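Local structure of nuclear inclusion protein A (3MMG) at residues A[45-48]-A[54-57]; A[64-69]-A[89-94]. The protein probably acts as a 3C-type cysteine peptidase, cleaving peptide bonds in the viral polyprotein. The protein carries 3 engineered substitutions. All coordinates share one frame; numbering follows the deposited sequence.

Interaction 1 (A[45-48]-A[54-57]); sequences QHLF and ELTI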
ATOM      1  N   GLN A  45      -6.641  -1.674   3.342  1.00 12.23           N
ATOM      2  CA  GLN A  45      -7.719  -2.263   4.189  1.00 11.93           C
ATOM      3  C   GLN A  45      -8.176  -3.635   3.717  1.00 12.33           C
ATOM      4  O   GLN A  45      -8.461  -4.515   4.545  1.00 13.51           O
ATOM      5  CB  GLN A  45      -8.946  -1.347   4.293  1.00 10.75           C
ATOM      6  CG  GLN A  45      -8.696  -0.140   5.178  1.00 13.12           C
ATOM      7  CD  GLN A  45      -9.919   0.723   5.328  1.00 14.64           C
ATOM      8  OE1 GLN A  45     -11.018   0.278   5.056  1.00 18.88           O
ATOM      9  NE2 GLN A  45      -9.732   1.957   5.769  1.00 17.22           N
ATOM     10  N   HIS A  46      -8.195  -3.846   2.407  1.00 12.77           N
ATOM     11  CA  HIS A  46      -8.699  -5.099   1.850  1.00 13.22           C
ATOM     12  C   HIS A  46      -7.832  -6.335   2.116  1.00 14.16           C
ATOM     13  O   HIS A  46      -8.251  -7.463   1.838  1.00 15.46           O
ATOM     14  CB  HIS A  46      -9.068  -4.958   0.378  1.00 13.35           C
ATOM     15  CG  HIS A  46      -7.924  -5.068  -0.586  1.00 12.50           C
ATOM     16  ND1 HIS A  46      -7.341  -3.958  -1.162  1.00 13.43           N
ATOM     17  CD2 HIS A  46      -7.336  -6.146  -1.165  1.00 14.11           C
ATOM     18  CE1 HIS A  46      -6.415  -4.348  -2.024  1.00 15.21           C
ATOM     19  NE2 HIS A  46      -6.396  -5.672  -2.053  1.00 13.86           N
ATOM     20  N   LEU A  47      -6.647  -6.118   2.686  1.00 14.16           N
ATOM     21  CA  LEU A  47      -5.858  -7.212   3.241  1.00 15.16           C
ATOM     22  C   LEU A  47      -6.672  -7.989   4.284  1.00 16.11           C
ATOM     23  O   LEU A  47      -6.473  -9.186   4.447  1.00 17.20           O
ATOM     24  CB  LEU A  47      -4.573  -6.679   3.889  1.00 14.73           C
ATOM     25  CG  LEU A  47      -3.694  -7.662   4.676  1.00 14.54           C
ATOM     26  CD1 LEU A  47      -3.112  -8.721   3.729  1.00 17.63           C
ATOM     27  CD2 LEU A  47      -2.618  -6.848   5.344  1.00 17.58           C
ATOM     28  N   PHE A  48      -7.594  -7.316   4.965  1.00 17.25           N
ATOM     29  CA  PHE A  48      -8.373  -7.952   6.033  1.00 19.59           C
ATOM     30  C   PHE A  48      -9.838  -8.172   5.677  1.00 21.24           C
ATOM     31  O   PHE A  48     -10.700  -8.231   6.564  1.00 21.53           O
ATOM     32  CB  PHE A  48      -8.226  -7.159   7.320  1.00 19.58           C
ATOM     33  CG  PHE A  48      -6.800  -7.004   7.751  1.00 20.50           C
ATOM     34  CD1 PHE A  48      -6.170  -5.770   7.678  1.00 22.19           C
ATOM     35  CD2 PHE A  48      -6.081  -8.104   8.198  1.00 21.64           C
ATOM     36  CE1 PHE A  48      -4.830  -5.631   8.065  1.00 22.60           C
ATOM     37  CE2 PHE A  48      -4.748  -7.985   8.582  1.00 20.59           C
ATOM     38  CZ  PHE A  48      -4.124  -6.754   8.520  1.00 22.40           C
ATOM     39  N   GLU A  54      -4.080 -15.677   9.681  1.00 24.33           N
ATOM     40  CA  GLU A  54      -2.747 -15.590  10.298  1.00 22.80           C
ATOM     41  C   GLU A  54      -1.845 -14.790   9.378  1.00 19.61           C
ATOM     42  O   GLU A  54      -1.677 -15.146   8.209  1.00 18.41           O
ATOM     43  CB  GLU A  54      -2.121 -16.969  10.510  1.00 22.79           C
ATOM     44  CG  GLU A  54      -2.889 -17.881  11.431  1.00 26.35           C
ATOM     45  CD  GLU A  54      -2.086 -19.109  11.868  1.00 26.77           C
ATOM     46  OE1 GLU A  54      -1.140 -19.540  11.147  1.00 31.61           O
ATOM     47  OE2 GLU A  54      -2.422 -19.654  12.946  1.00 32.64           O
ATOM     48  N   LEU A  55      -1.257 -13.731   9.920  1.00 17.17           N
ATOM     49  CA  LEU A  55      -0.529 -12.759   9.108  1.00 14.99           C
ATOM     50  C   LEU A  55       0.966 -13.016   9.224  1.00 14.81           C
ATOM     51  O   LEU A  55       1.493 -13.125  10.335  1.00 15.07           O
ATOM     52  CB  LEU A  55      -0.842 -11.354   9.607  1.00 15.31           C
ATOM     53  CG  LEU A  55      -0.146 -10.191   8.894  1.00 13.86           C
ATOM     54  CD1 LEU A  55      -0.606 -10.073   7.434  1.00 14.54           C
ATOM     55  CD2 LEU A  55      -0.452  -8.898   9.667  1.00 14.85           C
ATOM     56  N   THR A  56       1.635 -13.132   8.085  1.00 13.79           N
ATOM     57  CA  THR A  56       3.096 -13.277   8.054  1.00 13.16           C
ATOM     58  C   THR A  56       3.635 -12.095   7.277  1.00 12.68           C
ATOM     59  O   THR A  56       3.076 -11.742   6.218  1.00 13.24           O
ATOM     60  CB  THR A  56       3.525 -14.608   7.410  1.00 13.28           C
ATOM     61  OG1 THR A  56       3.061 -15.694   8.227  1.00 14.02           O
ATOM     62  CG2 THR A  56       5.062 -14.707   7.319  1.00 13.63           C
ATOM     63  N   ILE A  57       4.672 -11.456   7.812  1.00 10.99           N
ATOM     64  CA  ILE A  57       5.239 -10.254   7.218  1.00 11.18           C
ATOM     65  C   ILE A  57       6.698 -10.536   6.879  1.00 11.15           C
ATOM     66  O   ILE A  57       7.507 -10.759   7.794  1.00 11.34           O
ATOM     67  CB  ILE A  57       5.146  -9.084   8.205  1.00 11.54           C
ATOM     68  CG1 ILE A  57       3.681  -8.892   8.627  1.00 12.35           C
ATOM     69  CG2 ILE A  57       5.767  -7.807   7.585  1.00 11.93           C
ATOM     70  CD1 ILE A  57       3.448  -8.828  10.123  1.00 18.26           C
TER
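L55 meets the F48 ring at its rim: CD2 of L55 lies near the ring plane, 4.4 Å from F48 CZ. One face of the same ring is taken by its own neighbour L47, whose CG sits over the ring centre, 3.9 Å above the plane. The contact belongs to the N-terminal half of a chymotrypsin-like fold, where the loop after strand 40-43 makes a single 3-10 turn and lays its apolar side chains against strand 54-59. The turn is closed by F48 N giving a hydrogen bond to Q45 O (3.0 Å); L47 points toward segment 54-57, and F48 brings the far end of its ring to L55.

The second touch is methyl to methyl. In both leucines CG stands anti to the backbone N (chi1 173° in L47, 179° in L55), which carries each branch out across the gap between backbones whose CA atoms are 9.7 Å apart. The two branches of L55 divide the work, CD2 going to F48 and CD1 to L47. All three residues are buried, and the interface is small and purely apolar, 93 Å² in total.

H46 takes no part in this packing. Its ND1 is hydrogen-bonded to D81 OD2, consistent with the His-Asp pair of the catalytic triad in this clan; NE2 is hydrogen-bonded to a polar side chain of the bound peptide, and an aromatic side chain of that peptide stacks on the H46 ring. L21 of strand 18-25 packs on L47, while I83 and I85 lie against F48. On the L47 side, the leucine pair closes with CD2 of L47 4.3 Å from CD1 of L55.

Interaction 2 (A[64-69]-A[89-94]); sequences FAVANS and KDFPPF. Engineered in segment 64-69: A65 (natural residue Lys), A67 (natural residue Lys).
Strand 62-68, an outermost strand of the N-terminal sheet in this chymotrypsin-like fold, packs F64 and V66 against F91 and P92 of the irregular loop that follows strand 83-86. The strand carries a classic beta bulge, with V66 and A67 both facing L55; A65 and A67 are engineered alanines, lysines in the natural sequence.

F64 contributes the largest buried area. It turns the edge of its ring toward the face of F91 in a skewed edge-to-face pair, the centroids 4.5 Å apart and the planes at 50°. The approach is off centre: F64 CE1 stands 4.1 Å above the F91 plane, displaced toward the rim. The closest pair between the two rings is F64 CD1 with F91 CE1, at 3.4 Å. F91 reaches this position because its CG is anti to the backbone N (chi1 -175°), sending the ring across the F64 side chain at about a right angle.

The far end of F64 runs into P92, which comes from the opposite direction. F64 CZ is 3.2 Å from P92 CG and 3.4 Å from P92 CD, a tight fit that meets the F64 ring obliquely. Together F91 and P92 grip F64 from its CB to CZ. V66 adds a lighter touch, its CG1 at the edge of the F91 ring, 4.5 Å from F91 CD1, while CE1 of F94 lies in that ring's plane at another part of the edge.

Further along the loop, F94 sits edge-to-face with H61, whose NE2 is hydrogen-bonded to P92 O. The loop thus packs on F64 and V66 of strand 62-68, which also touch the adjacent strand 54-59, F64 at T59 and V66 at L55 and I57.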
ATOM      1  N   PHE A  64       8.373 -12.447   9.880  1.00 12.04           N
ATOM      2  CA  PHE A  64       7.694 -12.361  11.171  1.00 12.47           C
ATOM      3  C   PHE A  64       6.288 -12.906  11.066  1.00 13.88           C
ATOM      4  O   PHE A  64       5.423 -12.328  10.395  1.00 13.93           O
ATOM      5  CB  PHE A  64       7.728 -10.916  11.674  1.00 12.91           C
ATOM      6  CG  PHE A  64       9.122 -10.344  11.706  1.00 11.92           C
ATOM      7  CD1 PHE A  64       9.545  -9.409  10.751  1.00 13.85           C
ATOM      8  CD2 PHE A  64      10.051 -10.814  12.630  1.00 15.17           C
ATOM      9  CE1 PHE A  64      10.870  -8.920  10.754  1.00 13.90           C
ATOM     10  CE2 PHE A  64      11.358 -10.324  12.639  1.00 14.73           C
ATOM     11  CZ  PHE A  64      11.762  -9.387  11.707  1.00 12.24           C
ATOM     12  N   ALA A  65       6.090 -14.057  11.699  1.00 14.35           N
ATOM     13  CA  ALA A  65       4.820 -14.743  11.657  1.00 15.45           C
ATOM     14  C   ALA A  65       3.990 -14.337  12.854  1.00 16.31           C
ATOM     15  O   ALA A  65       3.962 -15.035  13.870  1.00 17.26           O
ATOM     16  CB  ALA A  65       5.038 -16.268  11.608  1.00 14.82           C
ATOM     17  N   VAL A  66       3.305 -13.202  12.738  1.00 17.20           N
ATOM     18  CA  VAL A  66       2.602 -12.607  13.888  1.00 18.48           C
ATOM     19  C   VAL A  66       1.345 -13.404  14.281  1.00 18.19           C
ATOM     20  O   VAL A  66       0.801 -13.243  15.380  1.00 17.80           O
ATOM     21  CB  VAL A  66       2.318 -11.081  13.690  1.00 18.61           C
ATOM     22  CG1 VAL A  66       3.622 -10.317  13.450  1.00 19.27           C
ATOM     23  CG2 VAL A  66       1.373 -10.833  12.542  1.00 21.15           C
ATOM     24  N   ALA A  67       0.924 -14.292  13.384  1.00 18.21           N
ATOM     25  CA  ALA A  67      -0.257 -15.142  13.550  1.00 17.64           C
ATOM     26  C   ALA A  67      -1.549 -14.336  13.494  1.00 18.01           C
ATOM     27  O   ALA A  67      -1.675 -13.430  12.670  1.00 16.78           O
ATOM     28  CB  ALA A  67      -0.170 -16.005  14.803  1.00 18.11           C
ATOM     29  N   ASN A  68      -2.498 -14.652  14.374  1.00 18.26           N
ATOM     30  CA  ASN A  68      -3.846 -14.104  14.283  1.00 19.37           C
ATOM     31  C   ASN A  68      -3.876 -12.572  14.285  1.00 19.01           C
ATOM     32  O   ASN A  68      -3.547 -11.944  15.291  1.00 19.03           O
ATOM     33  CB  ASN A  68      -4.669 -14.676  15.443  1.00 19.64           C
ATOM     34  CG  ASN A  68      -6.150 -14.507  15.267  1.00 23.19           C
ATOM     35  OD1 ASN A  68      -6.628 -13.542  14.672  1.00 24.07           O
ATOM     36  ND2 ASN A  68      -6.901 -15.456  15.817  1.00 27.30           N
ATOM     37  N   SER A  69      -4.277 -11.972  13.154  1.00 19.82           N
ATOM     38  CA  SER A  69      -4.229 -10.509  12.983  1.00 20.48           C
ATOM     39  C   SER A  69      -5.198  -9.704  13.876  1.00 20.23           C
ATOM     40  O   SER A  69      -4.974  -8.511  14.144  1.00 20.18           O
ATOM     41  CB  SER A  69      -4.475 -10.154  11.517  1.00 21.02           C
ATOM     42  OG  SER A  69      -5.859  -9.978  11.306  1.00 24.87           O
ATOM     43  N   LYS A  89       6.303  -5.081  20.366  1.00 13.82           N
ATOM     44  CA  LYS A  89       7.635  -4.581  20.680  1.00 15.32           C
ATOM     45  C   LYS A  89       8.774  -5.505  20.185  1.00 14.30           C
ATOM     46  O   LYS A  89       9.869  -5.024  19.859  1.00 14.18           O
ATOM     47  CB  LYS A  89       7.748  -4.267  22.181  1.00 15.26           C
ATOM     48  CG  LYS A  89       8.973  -3.424  22.542  1.00 17.39           C
ATOM     49  CD  LYS A  89       8.926  -2.966  23.996  1.00 19.01           C
ATOM     50  CE  LYS A  89      10.201  -2.167  24.312  1.00 24.84           C
ATOM     51  NZ  LYS A  89      10.209  -1.658  25.714  1.00 28.11           N
ATOM     52  N   ASP A  90       8.510  -6.816  20.094  1.00 13.36           N
ATOM     53  CA  ASP A  90       9.523  -7.776  19.610  1.00 13.12           C
ATOM     54  C   ASP A  90       9.683  -7.823  18.074  1.00 12.79           C
ATOM     55  O   ASP A  90      10.511  -8.579  17.522  1.00 13.38           O
ATOM     56  CB  ASP A  90       9.255  -9.167  20.180  1.00 11.88           C
ATOM     57  CG  ASP A  90       9.632  -9.263  21.654  1.00 11.91           C
ATOM     58  OD1 ASP A  90      10.840  -9.185  21.963  1.00 15.55           O
ATOM     59  OD2 ASP A  90       8.714  -9.398  22.472  1.00 11.34           O
ATOM     60  N   PHE A  91       8.878  -7.032  17.370  1.00 12.47           N
ATOM     61  CA  PHE A  91       9.039  -6.912  15.926  1.00 12.12           C
ATOM     62  C   PHE A  91      10.041  -5.781  15.729  1.00 12.18           C
ATOM     63  O   PHE A  91       9.796  -4.669  16.192  1.00 12.37           O
ATOM     64  CB  PHE A  91       7.685  -6.525  15.324  1.00 12.03           C
ATOM     65  CG  PHE A  91       7.680  -6.473  13.817  1.00 11.88           C
ATOM     66  CD1 PHE A  91       7.019  -7.459  13.086  1.00 13.97           C
ATOM     67  CD2 PHE A  91       8.321  -5.436  13.140  1.00 15.10           C
ATOM     68  CE1 PHE A  91       6.993  -7.410  11.676  1.00 14.22           C
ATOM     69  CE2 PHE A  91       8.322  -5.379  11.730  1.00 14.56           C
ATOM     70  CZ  PHE A  91       7.653  -6.369  11.009  1.00 14.11           C
ATOM     71  N   PRO A  92      11.185  -6.053  15.054  1.00 12.54           N
ATOM     72  CA  PRO A  92      12.216  -5.036  14.889  1.00 12.48           C
ATOM     73  C   PRO A  92      11.728  -3.935  13.928  1.00 13.11           C
ATOM     74  O   PRO A  92      11.297  -4.237  12.818  1.00 12.85           O
ATOM     75  CB  PRO A  92      13.393  -5.822  14.277  1.00 12.65           C
ATOM     76  CG  PRO A  92      12.784  -6.959  13.592  1.00 12.30           C
ATOM     77  CD  PRO A  92      11.547  -7.327  14.395  1.00 12.26           C
ATOM     78  N   PRO A  93      11.736  -2.673  14.376  1.00 13.25           N
ATOM     79  CA  PRO A  93      11.148  -1.624  13.531  1.00 12.91           C
ATOM     80  C   PRO A  93      11.945  -1.220  12.295  1.00 12.78           C
ATOM     81  O   PRO A  93      13.152  -1.463  12.208  1.00 13.06           O
ATOM     82  CB  PRO A  93      11.061  -0.420  14.466  1.00 13.31           C
ATOM     83  CG  PRO A  93      12.096  -0.655  15.484  1.00 14.60           C
ATOM     84  CD  PRO A  93      12.181  -2.147  15.678  1.00 13.39           C
ATOM     85  N   PHE A  94      11.231  -0.608  11.352  1.00 12.71           N
ATOM     86  CA  PHE A  94      11.804   0.020  10.156  1.00 12.86           C
ATOM     87  C   PHE A  94      12.285   1.439  10.507  1.00 14.17           C
ATOM     88  O   PHE A  94      11.899   1.983  11.545  1.00 14.32           O
ATOM     89  CB  PHE A  94      10.691   0.144   9.114  1.00 12.49           C
ATOM     90  CG  PHE A  94      10.252  -1.160   8.530  1.00 11.74           C
ATOM     91  CD1 PHE A  94       9.276  -1.939   9.174  1.00 14.13           C
ATOM     92  CD2 PHE A  94      10.806  -1.619   7.332  1.00 13.20           C
ATOM     93  CE1 PHE A  94       8.826  -3.153   8.604  1.00 15.44           C
ATOM     94  CE2 PHE A  94      10.391  -2.851   6.765  1.00 13.33           C
ATOM     95  CZ  PHE A  94       9.417  -3.612   7.392  1.00 14.40           C
TER

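How the interactions relate
Both contacts rest on the hairpin of strands 54-59 and 62-68, and their centres are 12 Å apart. Interaction 1 is fully buried and joins leucine methyls to each other and to a ring rim; interaction 2 lies farther out, about 17 Å from the centre of the chain against 12 Å, is partly buried, and relies on aromatic and proline packing over nearly twice the area. The two meet through the sheet: L55 N lies 2.8 Å from A67 O and I57 O 2.8 Å from F64 N, both probable hydrogen bonds. L55 belongs to interaction 1 but is joined to both bulge residues of interaction 2, to A67 through that backbone pairing and to V66 by packing.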